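Local atomic coordinates of HMG-CoA Lyase (Bacillus subtilis subsp. subtilis, PDB entry 1YDO), a protein that belongs to the HMGL-like family of the TIM-barrel clan, its parallel beta strands ringed by helices. Residues 28-33 / 59-64; 102-107 / 160-165; 119-124 / 167-172. One frame throughout, in Å; residues are numbered along the deposited sequence.

Interaction 1: 28-33 / 59-64; sequences EDKITW and LRDAID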
# COMPACT_ATOMS: atom_id res chain seq x y z
N GLU A 28 0.90 -27.16 17.72
CA GLU A 28 2.36 -27.13 17.80
C GLU A 28 2.95 -26.10 16.86
O GLU A 28 3.73 -25.26 17.28
CB GLU A 28 2.94 -28.52 17.49
CG GLU A 28 2.56 -29.58 18.53
CD GLU A 28 2.85 -29.13 19.96
OE1 GLU A 28 4.03 -28.83 20.27
OE2 GLU A 28 1.89 -29.07 20.76
N ASP A 29 2.56 -26.17 15.59
CA ASP A 29 3.05 -25.24 14.58
C ASP A 29 2.93 -23.79 15.05
O ASP A 29 3.81 -22.98 14.79
CB ASP A 29 2.27 -25.41 13.27
CG ASP A 29 2.60 -26.69 12.56
OD1 ASP A 29 1.89 -27.04 11.60
OD2 ASP A 29 3.60 -27.34 12.96
N LYS A 30 1.83 -23.47 15.71
CA LYS A 30 1.65 -22.11 16.20
C LYS A 30 2.88 -21.77 17.03
O LYS A 30 3.54 -20.75 16.81
CB LYS A 30 0.40 -21.98 17.06
CG LYS A 30 -0.93 -21.99 16.31
CD LYS A 30 -2.04 -21.53 17.26
CE LYS A 30 -3.44 -21.52 16.64
NZ LYS A 30 -4.02 -22.87 16.40
N ILE A 31 3.19 -22.64 17.99
CA ILE A 31 4.34 -22.44 18.86
C ILE A 31 5.61 -22.27 18.04
O ILE A 31 6.36 -21.31 18.22
CB ILE A 31 4.52 -23.63 19.79
CG1 ILE A 31 3.25 -23.82 20.61
CG2 ILE A 31 5.72 -23.40 20.71
CD1 ILE A 31 3.25 -25.07 21.44
N THR A 32 5.85 -23.20 17.13
CA THR A 32 7.04 -23.14 16.31
C THR A 32 7.17 -21.80 15.59
O THR A 32 8.28 -21.27 15.45
CB THR A 32 7.03 -24.24 15.26
OG1 THR A 32 6.65 -25.48 15.87
CG2 THR A 32 8.40 -24.37 14.66
N TRP A 33 6.04 -21.26 15.13
CA TRP A 33 6.02 -19.98 14.41
C TRP A 33 6.21 -18.78 15.32
O TRP A 33 6.88 -17.81 14.95
CB TRP A 33 4.72 -19.81 13.65
CG TRP A 33 4.66 -18.57 12.84
CD1 TRP A 33 5.56 -18.15 11.92
CD2 TRP A 33 3.60 -17.61 12.83
NE1 TRP A 33 5.13 -16.98 11.33
CE2 TRP A 33 3.93 -16.63 11.87
CE3 TRP A 33 2.40 -17.48 13.54
CZ2 TRP A 33 3.11 -15.55 11.60
CZ3 TRP A 33 1.57 -16.40 13.27
CH2 TRP A 33 1.93 -15.45 12.31
N LEU A 59 -8.46 -20.66 17.59
CA LEU A 59 -7.52 -20.42 18.67
C LEU A 59 -7.99 -21.07 19.96
O LEU A 59 -7.88 -20.49 21.04
CB LEU A 59 -7.35 -18.91 18.86
CG LEU A 59 -6.65 -18.14 17.72
CD1 LEU A 59 -6.70 -16.63 18.02
CD2 LEU A 59 -5.20 -18.60 17.59
N ARG A 60 -8.52 -22.29 19.85
CA ARG A 60 -9.00 -22.99 21.04
C ARG A 60 -7.84 -23.46 21.91
O ARG A 60 -8.04 -23.82 23.07
CB ARG A 60 -9.86 -24.19 20.63
CG ARG A 60 -9.32 -25.02 19.50
CD ARG A 60 -10.40 -25.97 18.98
NE ARG A 60 -10.06 -26.60 17.69
CZ ARG A 60 -9.21 -27.62 17.53
NH1 ARG A 60 -8.59 -28.15 18.58
NH2 ARG A 60 -8.98 -28.11 16.31
N ASP A 61 -6.64 -23.43 21.35
CA ASP A 61 -5.45 -23.86 22.07
C ASP A 61 -4.71 -22.72 22.74
O ASP A 61 -3.51 -22.79 22.96
CB ASP A 61 -4.50 -24.61 21.13
CG ASP A 61 -4.16 -23.82 19.87
OD1 ASP A 61 -3.55 -24.42 18.96
OD2 ASP A 61 -4.49 -22.62 19.80
N ALA A 62 -5.45 -21.68 23.10
CA ALA A 62 -4.85 -20.51 23.73
C ALA A 62 -3.98 -20.87 24.94
O ALA A 62 -2.79 -20.57 24.96
CB ALA A 62 -5.93 -19.52 24.14
N ILE A 63 -4.59 -21.49 25.95
CA ILE A 63 -3.87 -21.85 27.16
C ILE A 63 -2.66 -22.76 26.88
O ILE A 63 -1.64 -22.67 27.56
CB ILE A 63 -4.80 -22.54 28.18
CG1 ILE A 63 -5.76 -23.51 27.47
CG2 ILE A 63 -5.55 -21.49 28.97
CD1 ILE A 63 -6.87 -22.84 26.66
N ASP A 64 -2.79 -23.63 25.88
CA ASP A 64 -1.72 -24.54 25.51
C ASP A 64 -0.55 -23.79 24.86
O ASP A 64 0.63 -24.01 25.20
CB ASP A 64 -2.23 -25.62 24.55
CG ASP A 64 -3.18 -26.61 25.22
OD1 ASP A 64 -2.77 -27.30 26.18
OD2 ASP A 64 -4.35 -26.69 24.79
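The flat group here is the carboxylate of D61, which the side chain of K30 approaches from the opposite direction, its CD, CE and NZ all close to the oxygens. K30 NZ lies on the syn side of D61 OD1 at 3.0 Å, lifted 20° out of the carboxylate plane, and forms a salt bridge. From the same NZ a weak second bond of 3.4 Å reaches D61 OD2, so both oxygens face one ammonium group, unequally. The aliphatic part of the lysine follows: its CE stands 3.5 Å from D61 OD2. L59 supplies the apolar neighbour, its CD2 meeting K30 CE at 3.5 Å as the two side chains pass at a slant. The lysine runs extended as far as CE and then turns (chi4 72°), which brings NZ round to the acid. The carbonyl oxygens I25 O and A58 O also accept from NZ. The buried charge is therefore held by backbone oxygens as well as by the carboxylate, which would be expected to favour the protonated amine. D61 occupies the N-cap position of helix 62-68, yet its side chain makes no capping bond and is turned to the lysine instead. It belongs to a type I turn from L59 to A62, closed by a weak backbone bond. On helix 27-38, D29 and T32 touch W279 of helix 270-284, while W33 NE1 is bonded to A276 O. The salt bridge thus joins helix 27-38, which precedes strand 44-49, to the start of helix 62-68, which precedes the neighbouring strand 76-80.

Interaction 2: 102-107 / 160-165; sequences MSASET and IRLSEA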
# COMPACT_ATOMS: atom_id res chain seq x y z
N MSE A 102 -13.33 -3.38 22.72
CA MSE A 102 -14.72 -3.00 22.55
C MSE A 102 -14.83 -2.16 21.30
O MSE A 102 -13.83 -1.74 20.73
CB MSE A 102 -15.21 -2.20 23.76
CG MSE A 102 -14.63 -0.81 23.86
SE MSE A 102 -15.46 0.19 25.30
CE MSE A 102 -17.13 0.65 24.41
N SER A 103 -16.06 -1.91 20.86
CA SER A 103 -16.26 -1.11 19.67
C SER A 103 -16.77 0.29 20.00
O SER A 103 -17.49 0.51 20.97
CB SER A 103 -17.25 -1.82 18.75
OG SER A 103 -17.50 -1.05 17.58
N ALA A 104 -16.36 1.26 19.17
CA ALA A 104 -16.78 2.64 19.34
C ALA A 104 -18.24 2.73 18.88
O ALA A 104 -19.04 3.47 19.46
CB ALA A 104 -15.91 3.55 18.48
N SER A 105 -18.55 1.98 17.83
CA SER A 105 -19.90 1.92 17.28
C SER A 105 -20.78 1.03 18.15
O SER A 105 -20.40 -0.09 18.51
CB SER A 105 -19.86 1.35 15.86
OG SER A 105 -21.01 0.57 15.59
N GLU A 106 -21.96 1.53 18.50
CA GLU A 106 -22.88 0.76 19.33
C GLU A 106 -23.31 -0.51 18.60
O GLU A 106 -23.22 -1.61 19.14
CB GLU A 106 -24.13 1.60 19.65
CG GLU A 106 -24.96 1.06 20.81
CD GLU A 106 -24.42 1.48 22.16
OE1 GLU A 106 -24.74 0.79 23.17
OE2 GLU A 106 -23.70 2.50 22.23
N THR A 107 -23.75 -0.34 17.35
CA THR A 107 -24.21 -1.46 16.54
C THR A 107 -23.15 -2.55 16.40
O THR A 107 -23.44 -3.73 16.57
CB THR A 107 -24.62 -0.99 15.13
OG1 THR A 107 -25.52 0.12 15.26
CG2 THR A 107 -25.33 -2.11 14.37
N ILE A 160 -13.63 10.15 21.34
CA ILE A 160 -13.10 10.96 22.43
C ILE A 160 -13.73 10.52 23.74
O ILE A 160 -13.04 10.23 24.72
CB ILE A 160 -13.41 12.44 22.21
CG1 ILE A 160 -12.95 12.87 20.82
CG2 ILE A 160 -12.71 13.27 23.26
CD1 ILE A 160 -11.47 12.79 20.63
N ARG A 161 -15.06 10.48 23.75
CA ARG A 161 -15.81 10.08 24.93
C ARG A 161 -15.23 8.79 25.50
O ARG A 161 -14.67 8.78 26.60
CB ARG A 161 -17.29 9.88 24.56
CG ARG A 161 -18.24 9.75 25.74
CD ARG A 161 -19.70 9.73 25.29
NE ARG A 161 -20.13 8.45 24.70
CZ ARG A 161 -20.34 7.33 25.40
NH1 ARG A 161 -20.73 6.23 24.76
NH2 ARG A 161 -20.17 7.31 26.72
N LEU A 162 -15.36 7.71 24.73
CA LEU A 162 -14.86 6.40 25.14
C LEU A 162 -13.39 6.45 25.51
O LEU A 162 -12.99 5.99 26.58
CB LEU A 162 -15.07 5.38 24.01
CG LEU A 162 -16.52 5.09 23.62
CD1 LEU A 162 -16.53 4.12 22.43
CD2 LEU A 162 -17.29 4.51 24.81
N SER A 163 -12.59 7.03 24.63
CA SER A 163 -11.16 7.14 24.88
C SER A 163 -10.88 7.76 26.26
O SER A 163 -9.99 7.32 26.96
CB SER A 163 -10.52 7.98 23.78
OG SER A 163 -10.77 7.40 22.51
N GLU A 164 -11.65 8.78 26.64
CA GLU A 164 -11.44 9.41 27.94
C GLU A 164 -11.74 8.41 29.04
O GLU A 164 -10.99 8.29 30.02
CB GLU A 164 -12.32 10.67 28.11
CG GLU A 164 -11.77 11.92 27.38
CD GLU A 164 -11.91 13.24 28.17
OE1 GLU A 164 -11.35 14.27 27.71
OE2 GLU A 164 -12.56 13.25 29.24
N ALA A 165 -12.83 7.67 28.88
CA ALA A 165 -13.17 6.67 29.87
C ALA A 165 -12.04 5.65 29.93
O ALA A 165 -11.47 5.41 30.99
CB ALA A 165 -14.48 5.99 29.51
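The bond from E164 N to I160 O (2.8 Å) spans the helical turn that carries L162 against M102 and A104. M102, a selenomethionine whose methyl reaches L162, is held at its backbone by hydrogen bonds to Y141 and S143 of the adjacent strand 137-143, and its O also takes a weak bond from S143 OG. Between the two segments the contact itself is apolar. L162 carries it from the helix: its CD1 stands 3.4 Å from A104 CA and 4.0 Å from A104 CB, over the residue that follows strand 97-103. The other branch, CD2, meets M102 CE at 3.9 Å, so the two branches touch M102 in the strand and A104 just past its end. The chain of M102 bends at its last torsion (chi3 -78°), carrying CE past the selenium and obliquely across the leucine. CB of M102 points to the helix and that of S103 away from it, the alternation of a beta strand. Beyond the strand, S105 N-caps helix 106-110 by bonding its OG to H108 N. E106 OE2 lies 5.4 Å from R161 NH1, where the opposite charges may attract without touching. S163 and A104 also touch L142. Strands 97-103 and 137-143 are parallel neighbours, and helix 156-169 follows the second of them. An outer helix whose leucine packs on M102 and on the chain at A104, at the C-terminal end of a strand, is the beta/alpha layering of a TIM barrel.

Interaction 3: 119-124 / 167-172; sequences ESLHIL and FEFGIS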
# COMPACT_ATOMS: atom_id res chain seq x y z
N GLU A 119 -22.13 -1.09 28.84
CA GLU A 119 -21.95 -2.39 29.46
C GLU A 119 -20.51 -2.84 29.28
O GLU A 119 -19.86 -3.23 30.24
CB GLU A 119 -22.89 -3.40 28.84
CG GLU A 119 -24.35 -3.13 29.14
CD GLU A 119 -25.28 -4.11 28.44
OE1 GLU A 119 -25.11 -5.34 28.64
OE2 GLU A 119 -26.18 -3.65 27.71
N SER A 120 -20.02 -2.78 28.04
CA SER A 120 -18.64 -3.19 27.79
C SER A 120 -17.71 -2.31 28.60
O SER A 120 -16.78 -2.79 29.25
CB SER A 120 -18.30 -3.06 26.30
OG SER A 120 -18.91 -4.08 25.55
N LEU A 121 -17.96 -1.01 28.55
CA LEU A 121 -17.12 -0.07 29.27
C LEU A 121 -17.00 -0.55 30.71
O LEU A 121 -15.91 -0.60 31.28
CB LEU A 121 -17.74 1.33 29.24
CG LEU A 121 -16.88 2.49 29.74
CD1 LEU A 121 -15.67 2.69 28.83
CD2 LEU A 121 -17.72 3.74 29.76
N HIS A 122 -18.13 -0.90 31.29
CA HIS A 122 -18.17 -1.37 32.66
C HIS A 122 -17.33 -2.64 32.84
O HIS A 122 -16.66 -2.81 33.86
CB HIS A 122 -19.62 -1.62 33.08
CG HIS A 122 -19.79 -1.89 34.54
ND1 HIS A 122 -19.95 -3.16 35.04
CD2 HIS A 122 -19.82 -1.05 35.60
CE1 HIS A 122 -20.07 -3.10 36.36
NE2 HIS A 122 -20.00 -1.84 36.72
N ILE A 123 -17.38 -3.53 31.85
CA ILE A 123 -16.63 -4.77 31.92
C ILE A 123 -15.13 -4.46 31.95
O ILE A 123 -14.43 -4.81 32.91
CB ILE A 123 -16.90 -5.67 30.69
CG1 ILE A 123 -18.40 -5.80 30.45
CG2 ILE A 123 -16.29 -7.05 30.92
CD1 ILE A 123 -19.19 -6.40 31.60
N LEU A 124 -14.67 -3.80 30.90
CA LEU A 124 -13.26 -3.44 30.77
C LEU A 124 -12.78 -2.73 32.02
O LEU A 124 -11.68 -2.98 32.50
CB LEU A 124 -13.06 -2.53 29.56
CG LEU A 124 -13.61 -3.02 28.22
CD1 LEU A 124 -13.12 -2.08 27.13
CD2 LEU A 124 -13.17 -4.46 27.94
N PHE A 167 -8.96 5.71 29.21
CA PHE A 167 -7.76 6.19 29.87
C PHE A 167 -7.99 6.42 31.35
O PHE A 167 -7.09 6.20 32.16
CB PHE A 167 -7.26 7.46 29.20
CG PHE A 167 -6.37 7.20 28.04
CD1 PHE A 167 -5.16 6.53 28.22
CD2 PHE A 167 -6.72 7.61 26.76
CE1 PHE A 167 -4.32 6.27 27.15
CE2 PHE A 167 -5.89 7.35 25.67
CZ PHE A 167 -4.68 6.68 25.87
N GLU A 168 -9.21 6.83 31.69
CA GLU A 168 -9.58 7.09 33.08
C GLU A 168 -9.50 5.82 33.93
O GLU A 168 -9.24 5.89 35.13
CB GLU A 168 -11.01 7.66 33.13
CG GLU A 168 -11.47 8.13 34.51
CD GLU A 168 -12.98 8.01 34.71
OE1 GLU A 168 -13.75 8.58 33.89
OE2 GLU A 168 -13.40 7.35 35.69
N PHE A 169 -9.73 4.67 33.31
CA PHE A 169 -9.67 3.39 34.02
C PHE A 169 -8.24 3.05 34.45
O PHE A 169 -8.03 2.39 35.47
CB PHE A 169 -10.21 2.26 33.13
CG PHE A 169 -11.68 2.37 32.81
CD1 PHE A 169 -12.25 1.56 31.82
CD2 PHE A 169 -12.50 3.26 33.49
CE1 PHE A 169 -13.62 1.64 31.50
CE2 PHE A 169 -13.87 3.35 33.18
CZ PHE A 169 -14.42 2.54 32.19
N GLY A 170 -7.25 3.50 33.68
CA GLY A 170 -5.87 3.23 34.03
C GLY A 170 -5.11 2.45 32.98
O GLY A 170 -3.98 2.01 33.22
N ILE A 171 -5.71 2.28 31.81
CA ILE A 171 -5.04 1.55 30.73
C ILE A 171 -3.73 2.25 30.39
O ILE A 171 -3.54 3.41 30.72
CB ILE A 171 -5.91 1.52 29.47
CG1 ILE A 171 -6.26 2.95 29.06
CG2 ILE A 171 -7.17 0.69 29.73
CD1 ILE A 171 -6.96 3.04 27.71
N SER A 172 -2.84 1.54 29.72
CA SER A 172 -1.56 2.15 29.39
C SER A 172 -1.45 2.61 27.94
O SER A 172 -0.67 3.52 27.63
CB SER A 172 -0.44 1.16 29.71
OG SER A 172 -0.56 0.69 31.05
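Two outer helices of the TIM barrel, 117-133 and 156-169, are joined where the ring of F169 lies against L121. L121 CG is 3.5 Å from F169 CZ, and the branch L121 CD1 is equally far from F169 CE1, so CG and this branch lie against the CE1-CZ end of the ring as the side chains cross. The backbone takes part too: L121 O stands 3.2 Å from F169 CE1, obliquely to the ring. One turn on, L124 C lies 4.3 Å from F169 CD1. L121 extends its CG trans to its own N (chi1 -170°), which brings CG to the ring. Between helix 156-169 and the next barrel strand, 174-177, the chain turns through a Schellman motif: G170 has a positive phi of 120°, and G170 N bonds back to F167 O at 3.1 Å. F169 immediately precedes this glycine. G170 O accepts from Q132 NE2, which ties the loop after helix 156-169 to helix 117-133, and F169 itself also touches K125 and N128 of that helix. After the glycine, I171 CD1 rests on one face of the F167 ring, 4.0 Å above its plane.

How the interactions relate
Interactions 2 and 3 share helix 156-169 and lie on one side of the barrel, their centres 10 Å apart. They touch directly: A165 CB meets L121 CD1 at 3.6 Å, and the selenium of M102 meets L124 CD1 at 3.7 Å. Helix 117-133 thus packs beside both the helix and the strand end of interaction 2. Interaction 1 stands apart, with its centre 31 Å from that of interaction 2 and across the centre of the chain. Interactions 1 and 2 are buried, but the first pairs opposite charges, probably offsetting them, between a helix and the start of another, whereas the second is apolar packing of a helix on a strand end. Interaction 3, partly buried, joins helix to helix through an aromatic ring.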